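Local coordinates for protein N-alpha-acetyltransferase 35, NatC auxiliary subunit (PDB 6YGA) that serves as the auxiliary subunit of the yeast NatC complex, which acetylates the N-terminal methionine of L-A virus Gag protein, at residues Ser150-Leu153 with Gly154-Leu158; Phe184-Phe187 with Asp188-Gly192; Val231-Glu234 with Asp235-Thr238. All blocks are in the same frame, centred on the assembly; numbering follows the deposited sequence.

Interaction 1 (Ser150-Leu153 with Gly154-Leu158); sequences SCIL and GVCYL
The carbonyl O of Ile152 accepts a hydrogen bond from the backbone N of Cys156 at 2.9 Å. This is one of four successive i to i+4 bonds in the middle of the alpha-helix 142-167. The backbone N of Gly154 donates to Ser150 O, that of Val155 to Cys151 O, and that of Tyr157 to Leu153 O. The bond from Val155 is the straightest, with an N-H...O angle of 168°.

Side chains one turn apart also meet. CG2 of Ile152 lies anti to its backbone N and touches SG of Cys156 at 4.1 Å. Cys156 SG is also 3.3 Å from the Ile152 carbonyl O. Its chi1 of -74° sets the sulfur beside its own backbone N, back toward the preceding turn. Val155 reaches that turn with CG2, which lies 3.6 Å from Cys151 O. The contact is mostly backbone; Ile152 CG2 and Cys156 SG form its one apolar side-chain pair.

The helix is buried on several sides. Ile152 and Val155 pack on Leu96 of helix 85-104, and Ile152 also meets helix 118-129. Cys151 rests on Leu224 and Ile227 of helix 215-231. Ser150 OG bonds back to Val147 O and across to Ser203 OG of helix 193-209. The contact therefore belongs to the core of a helical bundle. One turn on from Leu153, CB of Tyr157 sits 3.4 Å from Leu153 O; the ring extends beyond the turn and its OH bonds to Glu234 OE1.

Interaction 2 (Phe184-Phe187 with Asp188-Gly192); sequences FNTF and DNLPG
Asn189 folds back over the residues before it, in a type II' beta turn from Thr186 to Asn189. Its CB lies 3.2 Å from Thr186 O. CG follows at 3.5 Å from the same oxygen. With chi1 at -64°, CG sits beside the backbone N of Asn189, and that N donates the turn's hydrogen bond to Thr186 O at 2.9 Å. At the tip, ND2 comes to the edge of the Phe187 ring, 3.9 Å from CD2. The two side chains run side by side in the same direction, with ring and amide planes 70° apart. The hydrogen-bond partner of ND2 is Leu127 O, in helix 118-129.

An Asx turn at Asn185 overlaps the start of the beta turn. Its OD1 accepts from the backbone N of Phe187 at 3.1 Å and also lies over one face of that ring, toward the rim. After the turn, CB of Leu190 meets Thr186 OG1 at 4.1 Å. Leu190 then packs on Leu127, Tyr157 and Lys160.

The chemistry is chiefly polar and lies at the surface. Two overlapping turns probably hold the backbone in this bend, and the amide of Asn189 ties this loop to helix 118-129.

Interaction 3 (Val231-Glu234 with Asp235-Thr238); sequences VHLE and DHLT
The His232 ring meets the Asp235 carboxylate at its edge, with OD2 almost in the ring plane. His232 ND1 donates to Asp235 OD2 at 2.8 Å, with an N-H...O angle of 162°. OD2 uses its syn lone pair, although ring and carboxylate planes stand 68° apart. His232 is also stacked with the ring of His246. The His236 ring lies obliquely to Leu233 O, which is 3.5 Å from His236 CD2.

These residues continue from the end of helix 215-231 into the short helix 235-238. The backbone N of Asp235 donates to His232 O at 3.2 Å. This i+3 spacing, that of a 3-10 turn, recurs from Leu237 N to Glu234 O and, weakly, from His236 N to Leu233 O. A chi1 of -61° brings the Asp235 carboxylate back toward the histidine.

Glu234 O accepts three hydrogen bonds. Thr238 N donates to Glu234 O at 3.0 Å, almost straight and from four residues on, as in an alpha-helix. Leu237 N and Thr238 OG1 reach Glu234 O from above the carbonyl plane, at 3.1 and 3.2 Å. His236 ND1 is held by Ser241 O.

The aspartate probably favours the ND1-H form of His232 and may raise the proton affinity of the ring. If both are ionised, Glu234 and Asp235 would place two negative charges near each other. Their donors, Tyr157 OH for Glu234 and His232 ND1 with Gln193 NE2 for Asp235, probably stabilise the carboxylates.

How the interactions relate
Along the chain the three contacts follow in series, each between adjacent segments of one continuous stretch, so none nests in or crosses another. Interaction 1 closes helical turns within helix 142-167. Interaction 2 closes only a tight turn, in the loop from that helix to helix 193-209, and ends at the N-cap, Gly192. Interaction 3 starts at the last residue of helix 215-231, closes helical turns and enters helix 235-238. Tyr157 joins them in space. Its ring atom CE1 meets Pro191 O of interaction 2 at 3.5 Å, and CD2 packs on Val231 CG1 of interaction 3. Interactions 2 and 3 do not touch; their nearest atoms are about 6 Å apart.

Interaction 1 (Ser150-Leu153 with Gly154-Leu158)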
ATOM      1  N   SER B 150      22.742 -15.034  22.270  1.00 77.20           N
ATOM      2  CA  SER B 150      23.170 -14.933  20.879  1.00 77.50           C
ATOM      3  C   SER B 150      21.971 -14.847  19.942  1.00 74.81           C
ATOM      4  O   SER B 150      22.005 -14.112  18.948  1.00 72.91           O
ATOM      5  CB  SER B 150      24.059 -16.121  20.514  1.00 81.42           C
ATOM      6  OG  SER B 150      23.340 -17.340  20.588  1.00 84.46           O
ATOM      7  N   CYS B 151      20.903 -15.593  20.240  1.00 74.66           N
ATOM      8  CA  CYS B 151      19.687 -15.513  19.432  1.00 72.80           C
ATOM      9  C   CYS B 151      19.132 -14.097  19.420  1.00 70.14           C
ATOM     10  O   CYS B 151      18.863 -13.531  18.354  1.00 68.67           O
ATOM     11  CB  CYS B 151      18.631 -16.483  19.960  1.00 76.24           C
ATOM     12  SG  CYS B 151      19.011 -18.229  19.772  1.00 80.77           S
ATOM     13  N   ILE B 152      18.948 -13.513  20.606  1.00 69.64           N
ATOM     14  CA  ILE B 152      18.400 -12.164  20.702  1.00 66.18           C
ATOM     15  C   ILE B 152      19.290 -11.175  19.964  1.00 64.67           C
ATOM     16  O   ILE B 152      18.803 -10.261  19.288  1.00 63.66           O
ATOM     17  CB  ILE B 152      18.222 -11.769  22.179  1.00 65.76           C
ATOM     18  CG1 ILE B 152      17.387 -12.814  22.925  1.00 67.04           C
ATOM     19  CG2 ILE B 152      17.598 -10.390  22.288  1.00 61.49           C
ATOM     20  CD1 ILE B 152      15.972 -12.965  22.414  1.00 65.27           C
ATOM     21  N   LEU B 153      20.610 -11.349  20.073  1.00 64.54           N
ATOM     22  CA  LEU B 153      21.532 -10.448  19.389  1.00 64.81           C
ATOM     23  C   LEU B 153      21.401 -10.569  17.876  1.00 63.32           C
ATOM     24  O   LEU B 153      21.518  -9.571  17.155  1.00 61.07           O
ATOM     25  CB  LEU B 153      22.965 -10.736  19.831  1.00 66.49           C
ATOM     26  CG  LEU B 153      24.033  -9.773  19.313  1.00 67.11           C
ATOM     27  CD1 LEU B 153      23.733  -8.352  19.766  1.00 66.09           C
ATOM     28  CD2 LEU B 153      25.413 -10.211  19.781  1.00 70.42           C
ATOM     29  N   GLY B 154      21.162 -11.782  17.376  1.00 63.41           N
ATOM     30  CA  GLY B 154      21.007 -11.957  15.941  1.00 62.21           C
ATOM     31  C   GLY B 154      19.769 -11.267  15.404  1.00 57.68           C
ATOM     32  O   GLY B 154      19.817 -10.581  14.380  1.00 52.70           O
ATOM     33  N   VAL B 155      18.640 -11.438  16.096  1.00 57.86           N
ATOM     34  CA  VAL B 155      17.406 -10.780  15.677  1.00 56.46           C
ATOM     35  C   VAL B 155      17.530  -9.266  15.823  1.00 59.44           C
ATOM     36  O   VAL B 155      17.062  -8.510  14.964  1.00 60.75           O
ATOM     37  CB  VAL B 155      16.211 -11.341  16.469  1.00 54.66           C
ATOM     38  CG1 VAL B 155      14.934 -10.596  16.119  1.00 52.89           C
ATOM     39  CG2 VAL B 155      16.049 -12.827  16.190  1.00 54.83           C
ATOM     40  N   CYS B 156      18.166  -8.797  16.900  1.00 61.02           N
ATOM     41  CA  CYS B 156      18.364  -7.359  17.058  1.00 60.81           C
ATOM     42  C   CYS B 156      19.261  -6.809  15.956  1.00 60.95           C
ATOM     43  O   CYS B 156      19.068  -5.676  15.497  1.00 60.27           O
ATOM     44  CB  CYS B 156      18.949  -7.042  18.434  1.00 61.48           C
ATOM     45  SG  CYS B 156      17.788  -7.183  19.814  1.00 64.30           S
ATOM     46  N   TYR B 157      20.246  -7.597  15.517  1.00 61.83           N
ATOM     47  CA  TYR B 157      21.054  -7.189  14.374  1.00 60.19           C
ATOM     48  C   TYR B 157      20.210  -7.131  13.107  1.00 59.30           C
ATOM     49  O   TYR B 157      20.430  -6.275  12.243  1.00 59.45           O
ATOM     50  CB  TYR B 157      22.236  -8.144  14.188  1.00 60.03           C
ATOM     51  CG  TYR B 157      23.244  -7.661  13.167  1.00 59.55           C
ATOM     52  CD1 TYR B 157      24.301  -6.842  13.542  1.00 59.83           C
ATOM     53  CD2 TYR B 157      23.132  -8.015  11.828  1.00 59.33           C
ATOM     54  CE1 TYR B 157      25.222  -6.391  12.615  1.00 61.51           C
ATOM     55  CE2 TYR B 157      24.048  -7.570  10.893  1.00 60.01           C
ATOM     56  CZ  TYR B 157      25.089  -6.759  11.292  1.00 62.14           C
ATOM     57  OH  TYR B 157      26.001  -6.313  10.364  1.00 64.32           O
ATOM     58  N   LEU B 158      19.229  -8.030  12.987  1.00 58.23           N
ATOM     59  CA  LEU B 158      18.362  -8.034  11.813  1.00 56.90           C
ATOM     60  C   LEU B 158      17.521  -6.766  11.743  1.00 58.72           C
ATOM     61  O   LEU B 158      17.470  -6.098  10.703  1.00 58.68           O
ATOM     62  CB  LEU B 158      17.463  -9.270  11.828  1.00 53.38           C
ATOM     63  CG  LEU B 158      16.432  -9.360  10.703  1.00 50.77           C
ATOM     64  CD1 LEU B 158      17.109  -9.643   9.366  1.00 50.75           C
ATOM     65  CD2 LEU B 158      15.386 -10.417  11.019  1.00 48.17           C
TER

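Interaction 2 (Phe184-Phe187 with Asp188-Gly192)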
ATOM      1  N   PHE B 184      14.062   3.588  20.220  1.00 71.98           N
ATOM      2  CA  PHE B 184      15.327   2.885  20.405  1.00 71.76           C
ATOM      3  C   PHE B 184      16.368   3.404  19.418  1.00 75.00           C
ATOM      4  O   PHE B 184      16.148   3.386  18.202  1.00 76.30           O
ATOM      5  CB  PHE B 184      15.137   1.379  20.235  1.00 66.31           C
ATOM      6  CG  PHE B 184      14.800   0.664  21.513  1.00 63.26           C
ATOM      7  CD1 PHE B 184      15.699   0.640  22.564  1.00 64.24           C
ATOM      8  CD2 PHE B 184      13.589   0.008  21.658  1.00 61.19           C
ATOM      9  CE1 PHE B 184      15.392  -0.015  23.741  1.00 65.83           C
ATOM     10  CE2 PHE B 184      13.278  -0.650  22.830  1.00 62.44           C
ATOM     11  CZ  PHE B 184      14.181  -0.664  23.871  1.00 64.93           C
ATOM     12  N   ASN B 185      17.503   3.861  19.944  1.00 78.64           N
ATOM     13  CA  ASN B 185      18.647   4.282  19.142  1.00 81.21           C
ATOM     14  C   ASN B 185      19.892   3.703  19.799  1.00 85.78           C
ATOM     15  O   ASN B 185      20.247   4.101  20.914  1.00 87.49           O
ATOM     16  CB  ASN B 185      18.729   5.810  19.045  1.00 84.09           C
ATOM     17  CG  ASN B 185      19.720   6.284  17.992  1.00 87.06           C
ATOM     18  OD1 ASN B 185      20.564   5.521  17.521  1.00 87.27           O
ATOM     19  ND2 ASN B 185      19.622   7.558  17.622  1.00 89.34           N
ATOM     20  N   THR B 186      20.549   2.764  19.116  1.00 88.33           N
ATOM     21  CA  THR B 186      21.708   2.065  19.658  1.00 92.92           C
ATOM     22  C   THR B 186      23.032   2.703  19.254  1.00 96.59           C
ATOM     23  O   THR B 186      24.085   2.237  19.701  1.00 95.24           O
ATOM     24  CB  THR B 186      21.689   0.593  19.226  1.00 91.22           C
ATOM     25  OG1 THR B 186      21.519   0.505  17.805  1.00 88.66           O
ATOM     26  CG2 THR B 186      20.554  -0.152  19.921  1.00 90.75           C
ATOM     27  N   PHE B 187      22.998   3.755  18.437  1.00100.18           N
ATOM     28  CA  PHE B 187      24.191   4.477  17.976  1.00103.76           C
ATOM     29  C   PHE B 187      25.140   3.455  17.347  1.00107.41           C
ATOM     30  O   PHE B 187      24.699   2.639  16.526  1.00104.46           O
ATOM     31  CB  PHE B 187      24.786   5.290  19.124  1.00103.55           C
ATOM     32  CG  PHE B 187      23.768   6.026  19.953  1.00100.29           C
ATOM     33  CD1 PHE B 187      23.217   7.220  19.512  1.00 99.35           C
ATOM     34  CD2 PHE B 187      23.379   5.534  21.190  1.00 98.75           C
ATOM     35  CE1 PHE B 187      22.282   7.899  20.283  1.00 99.38           C
ATOM     36  CE2 PHE B 187      22.447   6.206  21.965  1.00 98.61           C
ATOM     37  CZ  PHE B 187      21.898   7.390  21.512  1.00 99.29           C
ATOM     38  N   ASP B 188      26.423   3.460  17.698  1.00115.87           N
ATOM     39  CA  ASP B 188      27.390   2.472  17.243  1.00118.66           C
ATOM     40  C   ASP B 188      27.600   1.361  18.265  1.00115.43           C
ATOM     41  O   ASP B 188      28.535   0.566  18.122  1.00116.87           O
ATOM     42  CB  ASP B 188      28.720   3.165  16.931  1.00125.26           C
ATOM     43  CG  ASP B 188      29.656   2.307  16.100  1.00128.29           C
ATOM     44  OD1 ASP B 188      29.196   1.309  15.507  1.00127.19           O
ATOM     45  OD2 ASP B 188      30.860   2.631  16.046  1.00131.40           O
ATOM     46  N   ASN B 189      26.753   1.285  19.295  1.00104.19           N
ATOM     47  CA  ASN B 189      26.993   0.332  20.373  1.00 94.07           C
ATOM     48  C   ASN B 189      26.703  -1.103  19.946  1.00 85.73           C
ATOM     49  O   ASN B 189      27.360  -2.032  20.431  1.00 86.58           O
ATOM     50  CB  ASN B 189      26.154   0.698  21.597  1.00 89.87           C
ATOM     51  CG  ASN B 189      26.534   2.045  22.188  1.00 87.95           C
ATOM     52  OD1 ASN B 189      27.677   2.485  22.079  1.00 87.76           O
ATOM     53  ND2 ASN B 189      25.572   2.700  22.828  1.00 88.14           N
ATOM     54  N   LEU B 190      25.738  -1.307  19.060  1.00 78.34           N
ATOM     55  CA  LEU B 190      25.421  -2.656  18.608  1.00 74.05           C
ATOM     56  C   LEU B 190      26.590  -3.210  17.799  1.00 73.63           C
ATOM     57  O   LEU B 190      27.099  -2.523  16.905  1.00 74.55           O
ATOM     58  CB  LEU B 190      24.140  -2.655  17.776  1.00 72.77           C
ATOM     59  CG  LEU B 190      23.417  -3.996  17.633  1.00 72.98           C
ATOM     60  CD1 LEU B 190      21.911  -3.797  17.567  1.00 69.63           C
ATOM     61  CD2 LEU B 190      23.905  -4.755  16.414  1.00 75.33           C
ATOM     62  N   PRO B 191      27.042  -4.431  18.078  1.00 74.43           N
ATOM     63  CA  PRO B 191      28.269  -4.932  17.449  1.00 75.27           C
ATOM     64  C   PRO B 191      28.092  -5.173  15.958  1.00 72.32           C
ATOM     65  O   PRO B 191      26.983  -5.212  15.419  1.00 72.43           O
ATOM     66  CB  PRO B 191      28.539  -6.241  18.197  1.00 76.83           C
ATOM     67  CG  PRO B 191      27.200  -6.675  18.680  1.00 76.24           C
ATOM     68  CD  PRO B 191      26.464  -5.408  19.014  1.00 74.86           C
ATOM     69  N   GLY B 192      29.233  -5.341  15.287  1.00 72.74           N
ATOM     70  CA  GLY B 192      29.253  -5.582  13.862  1.00 70.47           C
ATOM     71  C   GLY B 192      28.864  -7.003  13.506  1.00 67.52           C
ATOM     72  O   GLY B 192      28.616  -7.851  14.362  1.00 68.53           O
TER

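Interaction 3 (Val231-Glu234 with Asp235-Thr238)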
ATOM      1  N   VAL B 231      21.174 -12.903   9.472  1.00 55.53           N
ATOM      2  CA  VAL B 231      22.215 -11.903   9.680  1.00 56.06           C
ATOM      3  C   VAL B 231      23.029 -11.699   8.408  1.00 55.91           C
ATOM      4  O   VAL B 231      23.543 -10.602   8.157  1.00 56.31           O
ATOM      5  CB  VAL B 231      23.102 -12.319  10.870  1.00 57.82           C
ATOM      6  CG1 VAL B 231      24.258 -11.350  11.043  1.00 59.03           C
ATOM      7  CG2 VAL B 231      22.271 -12.391  12.140  1.00 55.41           C
ATOM      8  N   HIS B 232      23.134 -12.728   7.574  1.00 57.49           N
ATOM      9  CA  HIS B 232      23.900 -12.645   6.339  1.00 60.24           C
ATOM     10  C   HIS B 232      23.154 -11.952   5.208  1.00 57.98           C
ATOM     11  O   HIS B 232      23.704 -11.846   4.108  1.00 58.34           O
ATOM     12  CB  HIS B 232      24.312 -14.044   5.882  1.00 63.76           C
ATOM     13  CG  HIS B 232      25.596 -14.521   6.485  1.00 68.43           C
ATOM     14  ND1 HIS B 232      26.828 -14.097   6.039  1.00 70.33           N
ATOM     15  CD2 HIS B 232      25.838 -15.391   7.494  1.00 70.52           C
ATOM     16  CE1 HIS B 232      27.776 -14.682   6.749  1.00 72.35           C
ATOM     17  NE2 HIS B 232      27.203 -15.473   7.638  1.00 72.42           N
ATOM     18  N   LEU B 233      21.924 -11.487   5.438  1.00 56.08           N
ATOM     19  CA  LEU B 233      21.170 -10.872   4.351  1.00 54.36           C
ATOM     20  C   LEU B 233      21.760  -9.530   3.943  1.00 55.37           C
ATOM     21  O   LEU B 233      21.544  -9.080   2.813  1.00 54.94           O
ATOM     22  CB  LEU B 233      19.701 -10.702   4.740  1.00 50.92           C
ATOM     23  CG  LEU B 233      18.839 -11.965   4.689  1.00 51.50           C
ATOM     24  CD1 LEU B 233      17.420 -11.670   5.159  1.00 51.02           C
ATOM     25  CD2 LEU B 233      18.835 -12.544   3.285  1.00 49.87           C
ATOM     26  N   GLU B 234      22.503  -8.879   4.838  1.00 56.05           N
ATOM     27  CA  GLU B 234      23.102  -7.598   4.491  1.00 54.80           C
ATOM     28  C   GLU B 234      24.240  -7.736   3.486  1.00 53.54           C
ATOM     29  O   GLU B 234      24.673  -6.722   2.926  1.00 57.83           O
ATOM     30  CB  GLU B 234      23.601  -6.890   5.752  1.00 56.97           C
ATOM     31  CG  GLU B 234      24.869  -7.473   6.335  1.00 60.84           C
ATOM     32  CD  GLU B 234      25.478  -6.582   7.397  1.00 63.42           C
ATOM     33  OE1 GLU B 234      24.736  -5.776   7.996  1.00 63.75           O
ATOM     34  OE2 GLU B 234      26.703  -6.681   7.625  1.00 65.26           O
ATOM     35  N   ASP B 235      24.721  -8.958   3.233  1.00 49.99           N
ATOM     36  CA  ASP B 235      25.800  -9.146   2.267  1.00 50.87           C
ATOM     37  C   ASP B 235      25.387  -8.702   0.868  1.00 51.10           C
ATOM     38  O   ASP B 235      26.237  -8.283   0.075  1.00 50.80           O
ATOM     39  CB  ASP B 235      26.248 -10.612   2.237  1.00 52.31           C
ATOM     40  CG  ASP B 235      26.774 -11.103   3.578  1.00 57.11           C
ATOM     41  OD1 ASP B 235      27.253 -10.280   4.387  1.00 58.17           O
ATOM     42  OD2 ASP B 235      26.713 -12.327   3.819  1.00 59.34           O
ATOM     43  N   HIS B 236      24.092  -8.775   0.548  1.00 49.44           N
ATOM     44  CA  HIS B 236      23.649  -8.440  -0.800  1.00 51.42           C
ATOM     45  C   HIS B 236      23.683  -6.942  -1.072  1.00 53.35           C
ATOM     46  O   HIS B 236      23.608  -6.538  -2.238  1.00 53.52           O
ATOM     47  CB  HIS B 236      22.247  -8.998  -1.042  1.00 49.19           C
ATOM     48  CG  HIS B 236      22.146 -10.472  -0.809  1.00 49.71           C
ATOM     49  ND1 HIS B 236      22.890 -11.390  -1.520  1.00 50.53           N
ATOM     50  CD2 HIS B 236      21.404 -11.188   0.068  1.00 48.92           C
ATOM     51  CE1 HIS B 236      22.606 -12.608  -1.094  1.00 49.94           C
ATOM     52  NE2 HIS B 236      21.705 -12.513  -0.133  1.00 49.07           N
ATOM     53  N   LEU B 237      23.807  -6.113  -0.037  1.00 56.43           N
ATOM     54  CA  LEU B 237      23.972  -4.674  -0.212  1.00 57.46           C
ATOM     55  C   LEU B 237      25.385  -4.194   0.087  1.00 58.47           C
ATOM     56  O   LEU B 237      25.907  -3.343  -0.640  1.00 58.32           O
ATOM     57  CB  LEU B 237      22.990  -3.908   0.677  1.00 58.65           C
ATOM     58  CG  LEU B 237      21.551  -3.794   0.177  1.00 60.63           C
ATOM     59  CD1 LEU B 237      20.863  -2.636   0.871  1.00 63.26           C
ATOM     60  CD2 LEU B 237      21.506  -3.627  -1.335  1.00 60.65           C
ATOM     61  N   THR B 238      26.015  -4.714   1.142  1.00 60.48           N
ATOM     62  CA  THR B 238      27.354  -4.252   1.497  1.00 63.00           C
ATOM     63  C   THR B 238      28.371  -4.643   0.434  1.00 64.51           C
ATOM     64  O   THR B 238      29.220  -3.830   0.049  1.00 68.04           O
ATOM     65  CB  THR B 238      27.767  -4.814   2.858  1.00 61.45           C
ATOM     66  OG1 THR B 238      27.879  -6.240   2.776  1.00 61.13           O
ATOM     67  CG2 THR B 238      26.741  -4.454   3.921  1.00 58.08           C
TER